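Local coordinates for hypothetical protein (Mus musculus, PDB 1VKB) that is probably a gamma-glutamylamine cyclotransferase, an AIG2-like enzyme that would release 5-oxoproline from gamma-glutamyl amines, at residues C47-V55 against P63-K71; V55-P63 against H151-N160. All coordinates share one frame; numbering follows the deposited sequence.

Overall arrangement
Contacts 1 and 2 occupy the two ends of one beta hairpin, strands 54-57 and 62-66, with their centres about 18 Å apart. Along the chain their segments alternate: 47-55, 55-63, 63-71 and finally 151-160, so Val55 and Pro63 belong to both. Contact 1 is local, pairing the hairpin strands and the loops that run on from their open end; contact 2 brings the chain's C-terminal tail, 88 residues on, against the hairpin turn. Strand 62-66 also pairs in parallel with strand 121-129, which ties the hairpin into the mixed sheet of the gamma-glutamyl cyclotransferase-like fold. The tail thus packs on the turn of a hairpin whose strand 62-66 is part of the sheet.

Contact 1: residues C47-V55 against P63-K71; sequences CTVESFPLV and PWLLYLPGK
With CG beside its backbone N (chi1 -63°), the Phe52 side chain lies against segment 63-71: CE1 touches Pro69 CB at 3.7 Å, while CB meets Leu65 CD1 at 3.6 Å. Leu65 has CG anti to its backbone N (chi1 -165°), which, together with chi2, brings CD1 to Phe52. The Tyr67 ring approaches Phe52 obliquely, their planes 36° apart, and its own face carries Pro69 CD. Proline suits position 53 because its ring packs on Leu68 and Lys71, with Pro53 CD 3.9 Å from Leu68 CB. Its carbonyl still accepts a bond, Leu66 N to Pro53 O at 2.8 Å, nearly in line with C=O.

Beyond it the segments become the antiparallel hairpin of strands 54-57 and 62-66, which belongs to the mixed sheet of the gamma-glutamyl cyclotransferase-like fold. Leu54 and Leu65 form a non-hydrogen-bonded pair; Val55 and Trp64 form a hydrogen-bonded one, with Val55 N giving to Trp64 O at 3.0 Å and Trp64 N to Val55 O at 2.8 Å. The side chains of beta-branched Val55 and Leu66 cross at about a right angle, Val55 CG2 lying 3.9 Å from Leu66 CD2. Stacking on Tyr100 and a bond from NE1 to Ala57 O help hold the Trp64 indole. At the other end, Gly70 suits the positive phi of the type II turn 68-71, and its N-H reaches Ser51 O.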
ATOM      1  N   CYS A  47       4.219   8.595   6.482  1.00 18.05           N
ATOM      2  CA  CYS A  47       3.451   7.702   7.381  1.00 19.22           C
ATOM      3  C   CYS A  47       2.033   8.207   7.420  1.00 19.68           C
ATOM      4  O   CYS A  47       1.792   9.417   7.330  1.00 19.12           O
ATOM      5  CB  CYS A  47       4.022   7.892   8.829  0.50 21.75           C
ATOM      6  SG  CYS A  47       3.833   6.501   9.963  0.50 27.78           S
ATOM      7  N   THR A  48       1.080   7.310   7.564  1.00 18.31           N
ATOM      8  CA  THR A  48      -0.303   7.742   7.621  1.00 15.06           C
ATOM      9  C   THR A  48      -0.478   8.624   8.831  1.00 17.38           C
ATOM     10  O   THR A  48       0.159   8.405   9.870  1.00 17.15           O
ATOM     11  CB  THR A  48      -1.256   6.539   7.656  1.00 16.16           C
ATOM     12  OG1 THR A  48      -0.940   5.634   8.739  1.00 16.49           O
ATOM     13  CG2 THR A  48      -1.091   5.764   6.395  1.00 17.57           C
ATOM     14  N   VAL A  49      -1.280   9.661   8.706  1.00 16.45           N
ATOM     15  CA  VAL A  49      -1.582  10.511   9.868  1.00 15.82           C
ATOM     16  C   VAL A  49      -2.449   9.762  10.866  1.00 16.68           C
ATOM     17  O   VAL A  49      -2.171   9.771  12.065  1.00 17.08           O
ATOM     18  CB  VAL A  49      -2.215  11.868   9.438  1.00 18.66           C
ATOM     19  CG1 VAL A  49      -2.792  12.599  10.619  1.00 21.67           C
ATOM     20  CG2 VAL A  49      -1.159  12.722   8.687  1.00 19.86           C
ATOM     21  N   GLU A  50      -3.492   9.117  10.372  1.00 15.15           N
ATOM     22  CA  GLU A  50      -4.312   8.216  11.170  1.00 18.49           C
ATOM     23  C   GLU A  50      -3.618   6.865  11.335  1.00 19.51           C
ATOM     24  O   GLU A  50      -2.809   6.466  10.495  1.00 16.06           O
ATOM     25  CB  GLU A  50      -5.684   8.039  10.526  1.00 17.83           C
ATOM     26  CG  GLU A  50      -6.623   7.135  11.328  1.00 24.16           C
ATOM     27  CD  GLU A  50      -6.917   7.619  12.751  1.00 28.08           C
ATOM     28  OE1 GLU A  50      -6.097   7.366  13.702  1.00 26.28           O
ATOM     29  OE2 GLU A  50      -8.020   8.220  12.912  1.00 32.46           O
ATOM     30  N   SER A  51      -3.899   6.176  12.440  1.00 17.82           N
ATOM     31  CA  SER A  51      -3.350   4.809  12.621  1.00 17.50           C
ATOM     32  C   SER A  51      -4.285   3.794  11.975  1.00 15.27           C
ATOM     33  O   SER A  51      -5.516   3.950  12.029  1.00 14.90           O
ATOM     34  CB  SER A  51      -3.102   4.503  14.081  0.65 18.92           C
ATOM     35  OG  SER A  51      -4.287   4.602  14.791  0.65 23.81           O
ATOM     36  N   PHE A  52      -3.719   2.731  11.412  1.00 16.69           N
ATOM     37  CA  PHE A  52      -4.508   1.614  10.869  1.00 15.13           C
ATOM     38  C   PHE A  52      -3.759   0.329  11.189  1.00 15.31           C
ATOM     39  O   PHE A  52      -2.525   0.369  11.223  1.00 17.23           O
ATOM     40  CB  PHE A  52      -4.582   1.701   9.342  1.00 17.07           C
ATOM     41  CG  PHE A  52      -5.275   2.922   8.847  1.00 16.23           C
ATOM     42  CD1 PHE A  52      -6.642   2.929   8.705  1.00 19.43           C
ATOM     43  CD2 PHE A  52      -4.558   4.082   8.579  1.00 16.25           C
ATOM     44  CE1 PHE A  52      -7.310   4.063   8.276  1.00 21.85           C
ATOM     45  CE2 PHE A  52      -5.212   5.217   8.138  1.00 17.13           C
ATOM     46  CZ  PHE A  52      -6.594   5.215   7.983  1.00 16.00           C
ATOM     47  N   PRO A  53      -4.452  -0.817  11.330  1.00 16.59           N
ATOM     48  CA  PRO A  53      -3.759  -2.101  11.373  1.00 14.67           C
ATOM     49  C   PRO A  53      -3.177  -2.493  10.035  1.00 14.57           C
ATOM     50  O   PRO A  53      -3.878  -2.440   9.011  1.00 17.52           O
ATOM     51  CB  PRO A  53      -4.866  -3.102  11.798  1.00 13.35           C
ATOM     52  CG  PRO A  53      -5.972  -2.261  12.294  1.00 17.22           C
ATOM     53  CD  PRO A  53      -5.907  -1.005  11.451  1.00 15.42           C
ATOM     54  N   LEU A  54      -1.917  -2.933  10.032  1.00 13.39           N
ATOM     55  CA  LEU A  54      -1.275  -3.497   8.853  1.00 12.32           C
ATOM     56  C   LEU A  54      -0.918  -4.909   9.178  1.00 14.93           C
ATOM     57  O   LEU A  54      -0.114  -5.145  10.099  1.00 14.01           O
ATOM     58  CB  LEU A  54      -0.018  -2.709   8.488  1.00 12.45           C
ATOM     59  CG  LEU A  54       0.908  -3.248   7.426  1.00 14.46           C
ATOM     60  CD1 LEU A  54       0.096  -3.453   6.110  1.00 17.76           C
ATOM     61  CD2 LEU A  54       2.173  -2.402   7.230  1.00 17.79           C
ATOM     62  N   VAL A  55      -1.517  -5.844   8.456  1.00 14.47           N
ATOM     63  CA  VAL A  55      -1.337  -7.252   8.743  1.00 14.80           C
ATOM     64  C   VAL A  55      -0.812  -7.970   7.498  1.00 17.12           C
ATOM     65  O   VAL A  55      -1.091  -7.591   6.379  1.00 15.98           O
ATOM     66  CB  VAL A  55      -2.656  -7.940   9.227  1.00 14.69           C
ATOM     67  CG1 VAL A  55      -3.162  -7.351  10.545  1.00 17.02           C
ATOM     68  CG2 VAL A  55      -3.775  -7.862   8.187  1.00 14.41           C
ATOM     69  N   PRO A  63       0.360  -8.134   2.384  1.00 14.74           N
ATOM     70  CA  PRO A  63       0.103  -7.079   3.330  1.00 14.84           C
ATOM     71  C   PRO A  63      -1.218  -6.363   3.068  1.00 15.36           C
ATOM     72  O   PRO A  63      -1.537  -5.981   1.924  1.00 16.03           O
ATOM     73  CB  PRO A  63       1.265  -6.125   3.108  1.00 14.47           C
ATOM     74  CG  PRO A  63       1.551  -6.219   1.618  1.00 16.30           C
ATOM     75  CD  PRO A  63       1.315  -7.709   1.344  1.00 15.08           C
ATOM     76  N   TRP A  64      -1.958  -6.139   4.142  1.00 13.78           N
ATOM     77  CA  TRP A  64      -3.261  -5.486   4.072  1.00 13.86           C
ATOM     78  C   TRP A  64      -3.364  -4.407   5.100  1.00 15.25           C
ATOM     79  O   TRP A  64      -3.226  -4.678   6.300  1.00 16.12           O
ATOM     80  CB  TRP A  64      -4.390  -6.488   4.335  1.00 13.84           C
ATOM     81  CG  TRP A  64      -4.303  -7.822   3.618  1.00 13.26           C
ATOM     82  CD1 TRP A  64      -3.614  -8.914   4.004  1.00 16.36           C
ATOM     83  CD2 TRP A  64      -5.044  -8.215   2.432  1.00 11.29           C
ATOM     84  NE1 TRP A  64      -3.843  -9.965   3.130  1.00 17.53           N
ATOM     85  CE2 TRP A  64      -4.714  -9.552   2.158  1.00 12.96           C
ATOM     86  CE3 TRP A  64      -5.921  -7.561   1.574  1.00 15.27           C
ATOM     87  CZ2 TRP A  64      -5.234 -10.241   1.054  1.00 15.34           C
ATOM     88  CZ3 TRP A  64      -6.436  -8.253   0.484  1.00 16.90           C
ATOM     89  CH2 TRP A  64      -6.091  -9.573   0.247  1.00 15.50           C
ATOM     90  N   LEU A  65      -3.674  -3.191   4.648  1.00 14.16           N
ATOM     91  CA  LEU A  65      -3.971  -2.088   5.538  1.00 14.61           C
ATOM     92  C   LEU A  65      -5.487  -2.091   5.790  1.00 15.39           C
ATOM     93  O   LEU A  65      -6.304  -1.782   4.884  1.00 15.05           O
ATOM     94  CB  LEU A  65      -3.500  -0.758   4.936  1.00 14.19           C
ATOM     95  CG  LEU A  65      -3.422   0.416   5.910  1.00 16.80           C
ATOM     96  CD1 LEU A  65      -2.347   0.138   6.968  1.00 27.35           C
ATOM     97  CD2 LEU A  65      -3.074   1.680   5.152  1.00 17.77           C
ATOM     98  N   LEU A  66      -5.859  -2.535   6.999  1.00 15.31           N
ATOM     99  CA  LEU A  66      -7.257  -2.745   7.337  1.00 14.80           C
ATOM    100  C   LEU A  66      -7.897  -1.397   7.612  1.00 16.41           C
ATOM    101  O   LEU A  66      -7.331  -0.574   8.323  1.00 17.67           O
ATOM    102  CB  LEU A  66      -7.426  -3.681   8.506  1.00 15.66           C
ATOM    103  CG  LEU A  66      -6.655  -4.968   8.508  1.00 13.18           C
ATOM    104  CD1 LEU A  66      -7.023  -5.808   9.729  1.00 17.81           C
ATOM    105  CD2 LEU A  66      -6.893  -5.697   7.201  1.00 13.95           C
ATOM    106  N   TYR A  67      -9.100  -1.189   7.088  1.00 17.03           N
ATOM    107  CA  TYR A  67      -9.754   0.106   7.238  1.00 17.95           C
ATOM    108  C   TYR A  67     -10.458   0.176   8.602  1.00 21.31           C
ATOM    109  O   TYR A  67     -11.678   0.033   8.706  1.00 17.53           O
ATOM    110  CB  TYR A  67     -10.696   0.429   6.076  1.00 19.35           C
ATOM    111  CG  TYR A  67     -11.056   1.884   6.152  1.00 22.57           C
ATOM    112  CD1 TYR A  67     -10.140   2.862   5.793  1.00 21.87           C
ATOM    113  CD2 TYR A  67     -12.248   2.285   6.750  1.00 30.13           C
ATOM    114  CE1 TYR A  67     -10.427   4.206   5.947  1.00 23.95           C
ATOM    115  CE2 TYR A  67     -12.548   3.638   6.915  1.00 27.80           C
ATOM    116  CZ  TYR A  67     -11.632   4.589   6.521  1.00 32.95           C
ATOM    117  OH  TYR A  67     -11.937   5.941   6.666  1.00 33.59           O
ATOM    118  N   LEU A  68      -9.644   0.381   9.627  1.00 18.02           N
ATOM    119  CA  LEU A  68     -10.055   0.540  10.995  1.00 18.95           C
ATOM    120  C   LEU A  68      -9.290   1.716  11.592  1.00 19.64           C
ATOM    121  O   LEU A  68      -8.327   1.534  12.386  1.00 16.73           O
ATOM    122  CB  LEU A  68      -9.738  -0.735  11.772  1.00 23.97           C
ATOM    123  CG  LEU A  68     -10.619  -1.932  11.368  1.00 26.79           C
ATOM    124  CD1 LEU A  68      -9.982  -3.215  11.775  1.00 27.52           C
ATOM    125  CD2 LEU A  68     -12.000  -1.786  12.007  1.00 27.40           C
ATOM    126  N   PRO A  69      -9.658   2.923  11.170  1.00 18.38           N
ATOM    127  CA  PRO A  69      -8.932   4.098  11.599  1.00 18.82           C
ATOM    128  C   PRO A  69      -8.884   4.209  13.115  1.00 20.98           C
ATOM    129  O   PRO A  69      -9.898   3.965  13.788  1.00 18.69           O
ATOM    130  CB  PRO A  69      -9.669   5.263  10.921  1.00 22.72           C
ATOM    131  CG  PRO A  69     -10.906   4.712  10.389  1.00 22.43           C
ATOM    132  CD  PRO A  69     -10.719   3.241  10.212  1.00 22.34           C
ATOM    133  N   GLY A  70      -7.691   4.500  13.641  1.00 18.80           N
ATOM    134  CA  GLY A  70      -7.479   4.699  15.067  1.00 20.68           C
ATOM    135  C   GLY A  70      -7.088   3.425  15.782  1.00 21.04           C
ATOM    136  O   GLY A  70      -6.862   3.479  16.956  1.00 22.04           O
ATOM    137  N   LYS A  71      -7.014   2.296  15.075  1.00 17.14           N
ATOM    138  CA  LYS A  71      -6.452   1.064  15.597  1.00 19.95           C
ATOM    139  C   LYS A  71      -5.058   0.845  15.004  1.00 19.51           C
ATOM    140  O   LYS A  71      -4.750   1.335  13.914  1.00 19.34           O
ATOM    141  CB  LYS A  71      -7.352  -0.122  15.257  1.00 18.68           C
ATOM    142  CG  LYS A  71      -8.735  -0.062  15.928  1.00 24.52           C
ATOM    143  CD  LYS A  71      -8.601   0.090  17.429  1.00 35.90           C
ATOM    144  CE  LYS A  71      -9.893  -0.285  18.159  1.00 46.27           C
ATOM    145  NZ  LYS A  71      -9.742  -0.195  19.662  1.00 50.76           N
TER

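Contact 2: residues V55-P63 against H151-N160; sequences VIAGEHNIP and HGLRYNPREN. With FMT (formic acid), chain B.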
ATOM      1  N   VAL A  55      -1.517  -5.844   8.456  1.00 14.47           N
ATOM      2  CA  VAL A  55      -1.337  -7.252   8.743  1.00 14.80           C
ATOM      3  C   VAL A  55      -0.812  -7.970   7.498  1.00 17.12           C
ATOM      4  O   VAL A  55      -1.091  -7.591   6.379  1.00 15.98           O
ATOM      5  CB  VAL A  55      -2.656  -7.940   9.227  1.00 14.69           C
ATOM      6  CG1 VAL A  55      -3.162  -7.351  10.545  1.00 17.02           C
ATOM      7  CG2 VAL A  55      -3.775  -7.862   8.187  1.00 14.41           C
ATOM      8  N   ILE A  56      -0.072  -9.040   7.744  1.00 14.26           N
ATOM      9  CA  ILE A  56       0.416  -9.923   6.699  1.00 14.97           C
ATOM     10  C   ILE A  56      -0.392 -11.187   6.818  1.00 13.52           C
ATOM     11  O   ILE A  56      -0.301 -11.925   7.827  1.00 12.49           O
ATOM     12  CB  ILE A  56       1.917 -10.183   6.881  1.00 14.84           C
ATOM     13  CG1 ILE A  56       2.725  -8.887   6.745  1.00 14.85           C
ATOM     14  CG2 ILE A  56       2.381 -11.142   5.818  1.00 13.26           C
ATOM     15  CD1 ILE A  56       4.181  -9.041   7.138  1.00 18.27           C
ATOM     16  N   ALA A  57      -1.226 -11.433   5.822  1.00 13.25           N
ATOM     17  CA  ALA A  57      -2.306 -12.383   6.021  1.00 15.33           C
ATOM     18  C   ALA A  57      -2.690 -13.144   4.770  1.00 16.00           C
ATOM     19  O   ALA A  57      -2.491 -12.691   3.637  1.00 15.80           O
ATOM     20  CB  ALA A  57      -3.522 -11.657   6.592  1.00 17.01           C
ATOM     21  N   GLY A  58      -3.296 -14.295   4.987  1.00 13.71           N
ATOM     22  CA  GLY A  58      -3.751 -15.134   3.896  1.00 17.56           C
ATOM     23  C   GLY A  58      -2.647 -16.029   3.364  1.00 16.62           C
ATOM     24  O   GLY A  58      -1.491 -15.927   3.759  1.00 14.72           O
ATOM     25  N   GLU A  59      -3.024 -16.917   2.439  1.00 18.03           N
ATOM     26  CA  GLU A  59      -2.101 -17.908   1.955  1.00 20.02           C
ATOM     27  C   GLU A  59      -0.933 -17.346   1.177  1.00 18.59           C
ATOM     28  O   GLU A  59       0.118 -18.001   1.052  1.00 20.79           O
ATOM     29  CB  GLU A  59      -2.844 -18.936   1.082  1.00 22.33           C
ATOM     30  CG  GLU A  59      -3.922 -19.665   1.867  1.00 35.87           C
ATOM     31  CD  GLU A  59      -3.621 -21.122   2.133  1.00 54.10           C
ATOM     32  OE1 GLU A  59      -2.433 -21.518   2.218  1.00 61.44           O
ATOM     33  OE2 GLU A  59      -4.606 -21.877   2.260  1.00 61.98           O
ATOM     34  N   HIS A  60      -1.067 -16.139   0.655  1.00 17.83           N
ATOM     35  CA  HIS A  60       0.010 -15.493  -0.094  1.00 17.95           C
ATOM     36  C   HIS A  60       0.873 -14.561   0.734  1.00 15.30           C
ATOM     37  O   HIS A  60       1.806 -13.956   0.199  1.00 17.05           O
ATOM     38  CB  HIS A  60      -0.586 -14.706  -1.255  1.00 18.37           C
ATOM     39  CG  HIS A  60      -1.365 -15.574  -2.167  1.00 18.30           C
ATOM     40  ND1 HIS A  60      -0.754 -16.528  -2.939  1.00 24.28           N
ATOM     41  CD2 HIS A  60      -2.698 -15.752  -2.319  1.00 24.71           C
ATOM     42  CE1 HIS A  60      -1.676 -17.231  -3.579  1.00 29.36           C
ATOM     43  NE2 HIS A  60      -2.866 -16.772  -3.222  1.00 27.52           N
ATOM     44  N   ASN A  61       0.589 -14.471   2.019  1.00 16.74           N
ATOM     45  CA  ASN A  61       1.305 -13.539   2.888  1.00 13.27           C
ATOM     46  C   ASN A  61       1.305 -12.112   2.308  1.00 12.95           C
ATOM     47  O   ASN A  61       2.323 -11.405   2.254  1.00 16.46           O
ATOM     48  CB  ASN A  61       2.734 -14.030   3.145  1.00 13.50           C
ATOM     49  CG  ASN A  61       2.768 -15.402   3.804  1.00 16.15           C
ATOM     50  OD1 ASN A  61       1.836 -15.787   4.519  1.00 16.01           O
ATOM     51  ND2 ASN A  61       3.846 -16.162   3.561  1.00 14.77           N
ATOM     52  N   ILE A  62       0.123 -11.667   1.943  1.00 14.31           N
ATOM     53  CA  ILE A  62      -0.095 -10.316   1.402  1.00 14.45           C
ATOM     54  C   ILE A  62      -0.212  -9.310   2.548  1.00 16.34           C
ATOM     55  O   ILE A  62      -0.805  -9.611   3.592  1.00 14.36           O
ATOM     56  CB  ILE A  62      -1.365 -10.337   0.552  1.00 13.18           C
ATOM     57  CG1 ILE A  62      -1.009 -10.997  -0.792  1.00 16.83           C
ATOM     58  CG2 ILE A  62      -1.850  -8.960   0.261  1.00 16.83           C
ATOM     59  CD1 ILE A  62      -2.249 -11.383  -1.600  1.00 21.73           C
ATOM     60  N   PRO A  63       0.360  -8.134   2.384  1.00 14.74           N
ATOM     61  CA  PRO A  63       0.103  -7.079   3.330  1.00 14.84           C
ATOM     62  C   PRO A  63      -1.218  -6.363   3.068  1.00 15.36           C
ATOM     63  O   PRO A  63      -1.537  -5.981   1.924  1.00 16.03           O
ATOM     64  CB  PRO A  63       1.265  -6.125   3.108  1.00 14.47           C
ATOM     65  CG  PRO A  63       1.551  -6.219   1.618  1.00 16.30           C
ATOM     66  CD  PRO A  63       1.315  -7.709   1.344  1.00 15.08           C
ATOM     67  N   HIS A 151       9.134 -11.521  10.828  1.00 15.16           N
ATOM     68  CA  HIS A 151       7.888 -12.309  10.878  1.00 17.07           C
ATOM     69  C   HIS A 151       7.946 -13.640  10.096  1.00 17.04           C
ATOM     70  O   HIS A 151       7.130 -14.559  10.331  1.00 17.99           O
ATOM     71  CB  HIS A 151       6.717 -11.473  10.361  1.00 15.54           C
ATOM     72  CG  HIS A 151       6.970 -10.848   9.024  1.00 18.07           C
ATOM     73  ND1 HIS A 151       7.009 -11.577   7.851  1.00 15.41           N
ATOM     74  CD2 HIS A 151       7.280  -9.570   8.689  1.00 18.34           C
ATOM     75  CE1 HIS A 151       7.285 -10.758   6.846  1.00 19.98           C
ATOM     76  NE2 HIS A 151       7.471  -9.541   7.335  1.00 15.12           N
ATOM     77  N   GLY A 152       8.888 -13.740   9.156  1.00 19.02           N
ATOM     78  CA  GLY A 152       9.094 -14.956   8.360  1.00 18.49           C
ATOM     79  C   GLY A 152       8.055 -15.347   7.292  1.00 18.57           C
ATOM     80  O   GLY A 152       8.063 -16.475   6.760  1.00 19.27           O
ATOM     81  N   LEU A 153       7.173 -14.425   6.960  1.00 16.87           N
ATOM     82  CA  LEU A 153       6.101 -14.617   5.990  1.00 16.27           C
ATOM     83  C   LEU A 153       6.382 -13.868   4.678  1.00 17.09           C
ATOM     84  O   LEU A 153       6.008 -12.718   4.491  1.00 16.81           O
ATOM     85  CB  LEU A 153       4.796 -14.137   6.593  1.00 15.50           C
ATOM     86  CG  LEU A 153       4.404 -14.872   7.882  1.00 14.86           C
ATOM     87  CD1 LEU A 153       3.238 -14.124   8.558  1.00 19.04           C
ATOM     88  CD2 LEU A 153       4.089 -16.333   7.557  1.00 19.56           C
ATOM     89  N   ARG A 154       7.079 -14.551   3.788  1.00 17.22           N
ATOM     90  CA  ARG A 154       7.508 -13.999   2.539  1.00 18.32           C
ATOM     91  C   ARG A 154       6.343 -14.069   1.554  1.00 17.44           C
ATOM     92  O   ARG A 154       5.584 -15.066   1.484  1.00 15.66           O
ATOM     93  CB  ARG A 154       8.716 -14.817   2.076  1.00 23.10           C
ATOM     94  CG  ARG A 154       9.437 -14.327   0.839  1.00 33.91           C
ATOM     95  CD  ARG A 154      10.402 -15.398   0.228  1.00 30.59           C
ATOM     96  NE  ARG A 154      11.302 -14.805  -0.732  1.00 33.76           N
ATOM     97  CZ  ARG A 154      11.088 -14.697  -2.044  1.00 35.84           C
ATOM     98  NH1 ARG A 154      10.005 -15.175  -2.625  1.00 34.78           N
ATOM     99  NH2 ARG A 154      12.009 -14.111  -2.778  1.00 34.50           N
ATOM    100  N   TYR A 155       6.183 -13.004   0.792  1.00 15.19           N
ATOM    101  CA  TYR A 155       5.138 -12.928  -0.195  1.00 17.12           C
ATOM    102  C   TYR A 155       5.239 -14.053  -1.210  1.00 17.60           C
ATOM    103  O   TYR A 155       6.333 -14.400  -1.654  1.00 18.30           O
ATOM    104  CB  TYR A 155       5.199 -11.583  -0.908  1.00 19.52           C
ATOM    105  CG  TYR A 155       4.262 -11.489  -2.071  1.00 16.09           C
ATOM    106  CD1 TYR A 155       2.895 -11.267  -1.881  1.00 19.44           C
ATOM    107  CD2 TYR A 155       4.730 -11.620  -3.386  1.00 15.31           C
ATOM    108  CE1 TYR A 155       2.041 -11.127  -2.959  1.00 17.31           C
ATOM    109  CE2 TYR A 155       3.863 -11.498  -4.479  1.00 16.30           C
ATOM    110  CZ  TYR A 155       2.532 -11.282  -4.265  1.00 21.04           C
ATOM    111  OH  TYR A 155       1.702 -11.159  -5.327  1.00 21.28           O
ATOM    112  N   ASN A 156       4.105 -14.640  -1.546  1.00 16.88           N
ATOM    113  CA  ASN A 156       4.089 -15.570  -2.659  1.00 20.85           C
ATOM    114  C   ASN A 156       2.991 -15.182  -3.635  1.00 20.63           C
ATOM    115  O   ASN A 156       1.947 -14.625  -3.249  1.00 22.07           O
ATOM    116  CB  ASN A 156       4.116 -17.031  -2.202  1.00 25.63           C
ATOM    117  CG  ASN A 156       2.928 -17.425  -1.453  1.00 26.59           C
ATOM    118  OD1 ASN A 156       1.859 -17.617  -2.042  1.00 36.97           O
ATOM    119  ND2 ASN A 156       3.073 -17.562  -0.136  1.00 24.91           N
ATOM    120  N   PRO A 157       3.255 -15.385  -4.923  1.00 18.70           N
ATOM    121  CA  PRO A 157       2.406 -14.820  -5.949  1.00 17.15           C
ATOM    122  C   PRO A 157       1.063 -15.520  -6.050  1.00 19.94           C
ATOM    123  O   PRO A 157       0.906 -16.682  -5.675  1.00 19.01           O
ATOM    124  CB  PRO A 157       3.229 -14.987  -7.230  1.00 18.63           C
ATOM    125  CG  PRO A 157       4.089 -16.109  -6.984  1.00 16.42           C
ATOM    126  CD  PRO A 157       4.385 -16.124  -5.499  1.00 18.04           C
ATOM    127  N   ARG A 158       0.098 -14.780  -6.579  1.00 22.21           N
ATOM    128  CA  ARG A 158      -1.311 -15.142  -6.443  1.00 28.34           C
ATOM    129  C   ARG A 158      -1.725 -16.492  -6.982  1.00 33.13           C
ATOM    130  O   ARG A 158      -2.628 -17.132  -6.401  1.00 34.75           O
ATOM    131  CB  ARG A 158      -2.174 -14.062  -7.073  1.00 28.20           C
ATOM    132  CG  ARG A 158      -2.299 -12.872  -6.170  1.00 34.61           C
ATOM    133  CD  ARG A 158      -3.102 -11.752  -6.789  1.00 37.55           C
ATOM    134  NE  ARG A 158      -2.798 -10.457  -6.188  1.00 38.68           N
ATOM    135  CZ  ARG A 158      -3.431  -9.327  -6.519  1.00 43.73           C
ATOM    136  NH1 ARG A 158      -4.431  -9.368  -7.419  1.00 32.49           N
ATOM    137  NH2 ARG A 158      -3.069  -8.171  -5.940  1.00 31.99           N
ATOM    138  N   GLU A 159      -1.098 -16.944  -8.072  1.00 32.94           N
ATOM    139  CA  GLU A 159      -1.484 -18.205  -8.680  1.00 34.08           C
ATOM    140  C   GLU A 159      -0.852 -19.437  -8.051  1.00 36.81           C
ATOM    141  O   GLU A 159      -1.133 -20.575  -8.475  1.00 36.27           O
ATOM    142  CB  GLU A 159      -1.204 -18.180 -10.185  1.00 39.01           C
ATOM    143  CG  GLU A 159      -2.104 -17.217 -10.956  1.00 39.54           C
ATOM    144  CD  GLU A 159      -3.574 -17.621 -10.908  1.00 45.15           C
ATOM    145  N   ASN A 160      -0.018 -19.238  -7.028  1.00 35.67           N
ATOM    146  CA  ASN A 160       0.486 -20.365  -6.244  1.00 36.51           C
ATOM    147  C   ASN A 160      -0.606 -21.070  -5.408  1.00 38.24           C
ATOM    148  O   ASN A 160      -1.482 -20.421  -4.836  1.00 33.37           O
ATOM    149  CB  ASN A 160       1.668 -19.904  -5.370  1.00 36.21           C
ATOM    150  CG  ASN A 160       2.950 -19.736  -6.172  1.00 35.40           C
ATOM    151  OD1 ASN A 160       2.926 -19.660  -7.449  1.00 24.69           O
ATOM    152  ND2 ASN A 160       4.098 -19.712  -5.445  1.00 21.52           N
TER
HETATM  153  C   FMT B 150      -0.424  -8.811  -4.182  1.00 33.44           C
HETATM  154  O1  FMT B 150      -1.409  -8.095  -3.902  1.00 33.00           O
HETATM  155  O2  FMT B 150      -0.466  -9.951  -4.716  1.00 31.79           O
HETATM  156  O   HOH W   1       4.879 -10.961   2.747  1.00 14.73           O
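His60 and Asn156 are joined through both backbone and side chains: Asn156 N gives a nearly straight bond to His60 O (3.0 Å, 171°), and His60 ND1 gives one to Asn156 OD1 at 3.0 Å, tilted out of the imidazole plane. The same amide sends ND2 to Glu59 O at 3.2 Å, arriving in the carbonyl plane on a lone pair. With chi1 at 65°, CG of Asn156 sits between its backbone N and carbonyl carbon, and the amide can serve both neighbours at once. An alanine here would lose both side-chain hydrogen bonds, which is likely to leave Glu59 O without this donor and the His60 ring freer to turn. Asn61, at the last position of the type I turn 58-61, tolerates its left-handed backbone and directs ND2 to Arg154 O at 2.9 Å, while a water bridges Asn61 O and Leu153 O.

Packing spreads outward from these bonds. Arg158 CA makes a CH-pi contact over one face of the His60 imidazole, offset toward its rim, and Ile62 CG1 meets the edge of the Tyr155 ring at 3.7 Å. Ile56 CD1 stands over the centre of the His151 ring in another CH-pi contact, 3.4 Å from its centroid. Tyr155 OH and Arg158 hold a formic acid molecule, probably from the crystallisation liquor, with Arg158 NE and NH2 reaching separate oxygens. Their geometry is consistent with a small site that could take a carboxylate beside the hairpin, although its natural occupant, if any, remains unknown.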